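Local coordinates for protein MmoQ Response regulator (Methylococcus capsulatus, PDB 3LJX) that probably makes cyclic di-GMP from two GTP as a full-length response regulator, of which this piece is the helical part carrying the HDOD domain, at residues A[11-16]-A[147-152]. Numbering follows the deposited sequence.
Sequences LCDSLP and LALATA
Thr-151 points from helix 144-152 into the bend of the loop 11-16, and its two branches do different work. The methyl CG2, anti to the backbone N, reaches the turn itself, lying 3.6 Å from Ser-14 O. The hydroxyl takes the other branch, beside the backbone N with chi1 at -56°, and from there folds back on its own helix: OG1 bonds to Leu-147 O at 2.7 Å, 39° above the carbonyl plane. That carbonyl also accepts the helical bond from Thr-151 N, so two donors share one oxygen. Pro-16 CD comes to 3.3 Å of Thr-151 OG1, on the side of the oxygen turned away from its bond to Leu-147 O. The proline also meets Leu-147 tip to tip, near both of its methyls.

The loop, which precedes helix 19-29, contains a type I turn from Cys-12 to Leu-15, and it packs here against a helix within the all-helical HDOD region. Its two leucines reach the helix from the same side, Leu-15 over Ala-148 and Leu-11 nearer Ala-152. Leu-15 sends CD2 to within 3.6 Å of Ala-148 CA, where the small alanine lets the methyl come right down on the helix backbone; its CB rests against Leu-147 CD1. Leu-11 enters one turn further on: CD2 touches Ala-148 O and, at 3.6 Å, Ala-152 CB, while Trp-4 touches both Leu-11 and Ala-152. Ser-14 OG passes 3.9 Å from Thr-151 CG2 but gives its polar bond to Asp-2, which also holds Cys-12 N. Asp-13 forms a salt bridge with Arg-52 of helix 47-58.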
# COMPACT_ATOMS: atom_id res chain seq x y z
N LEU A 11 -7.32 10.12 -6.08
CA LEU A 11 -6.90 9.49 -7.34
C LEU A 11 -7.01 7.99 -7.18
O LEU A 11 -6.68 7.43 -6.13
CB LEU A 11 -5.45 9.84 -7.72
CG LEU A 11 -5.16 11.24 -8.25
CD1 LEU A 11 -5.24 12.26 -7.10
CD2 LEU A 11 -3.81 11.30 -8.95
N CYS A 12 -7.47 7.31 -8.22
CA CYS A 12 -7.44 5.86 -8.18
C CYS A 12 -7.24 5.27 -9.58
O CYS A 12 -6.23 4.62 -9.83
CB CYS A 12 -8.69 5.30 -7.48
SG CYS A 12 -8.58 3.52 -7.15
N ASP A 13 -8.17 5.54 -10.48
CA ASP A 13 -8.08 4.99 -11.83
C ASP A 13 -6.79 5.40 -12.52
O ASP A 13 -6.25 4.64 -13.32
CB ASP A 13 -9.29 5.41 -12.67
CG ASP A 13 -10.60 4.83 -12.14
OD1 ASP A 13 -10.57 3.85 -11.35
OD2 ASP A 13 -11.68 5.35 -12.51
N SER A 14 -6.27 6.57 -12.19
CA SER A 14 -5.13 7.13 -12.90
C SER A 14 -3.77 6.72 -12.34
O SER A 14 -2.73 7.08 -12.89
CB SER A 14 -5.20 8.66 -12.91
OG SER A 14 -4.85 9.19 -11.62
N LEU A 15 -3.75 6.00 -11.22
CA LEU A 15 -2.46 5.62 -10.65
C LEU A 15 -1.76 4.60 -11.58
O LEU A 15 -2.37 3.64 -12.04
CB LEU A 15 -2.61 5.06 -9.23
CG LEU A 15 -3.30 5.97 -8.19
CD1 LEU A 15 -3.58 5.18 -6.91
CD2 LEU A 15 -2.49 7.22 -7.87
N PRO A 16 -0.46 4.81 -11.85
CA PRO A 16 0.23 3.93 -12.80
C PRO A 16 0.57 2.57 -12.20
O PRO A 16 0.54 2.37 -10.97
CB PRO A 16 1.51 4.70 -13.11
CG PRO A 16 1.78 5.46 -11.84
CD PRO A 16 0.43 5.87 -11.34
N LEU A 147 2.59 7.81 -4.31
CA LEU A 147 2.26 7.57 -5.71
C LEU A 147 1.22 8.59 -6.21
O LEU A 147 1.35 9.14 -7.30
CB LEU A 147 1.67 6.16 -5.87
CG LEU A 147 2.09 5.24 -7.02
CD1 LEU A 147 0.86 4.63 -7.63
CD2 LEU A 147 2.96 5.92 -8.08
N ALA A 148 0.19 8.83 -5.40
CA ALA A 148 -0.89 9.73 -5.79
C ALA A 148 -0.42 11.18 -6.00
O ALA A 148 -0.84 11.82 -6.95
CB ALA A 148 -2.02 9.68 -4.77
N LEU A 149 0.43 11.69 -5.12
CA LEU A 149 0.90 13.06 -5.30
C LEU A 149 1.78 13.15 -6.55
O LEU A 149 1.68 14.12 -7.31
CB LEU A 149 1.70 13.51 -4.09
CG LEU A 149 0.91 13.89 -2.87
CD1 LEU A 149 1.87 14.31 -1.73
CD2 LEU A 149 -0.05 15.01 -3.23
N ALA A 150 2.66 12.16 -6.73
CA ALA A 150 3.57 12.13 -7.86
C ALA A 150 2.76 12.08 -9.16
O ALA A 150 3.13 12.69 -10.16
CB ALA A 150 4.51 10.93 -7.77
N THR A 151 1.66 11.35 -9.14
CA THR A 151 0.80 11.23 -10.30
C THR A 151 -0.01 12.49 -10.56
O THR A 151 -0.11 12.95 -11.70
CB THR A 151 -0.15 10.05 -10.14
OG1 THR A 151 0.60 8.86 -9.89
CG2 THR A 151 -0.97 9.86 -11.41
N ALA A 152 -0.59 13.06 -9.50
CA ALA A 152 -1.45 14.24 -9.61
C ALA A 152 -0.67 15.50 -10.00
O ALA A 152 -1.09 16.23 -10.89
CB ALA A 152 -2.21 14.48 -8.29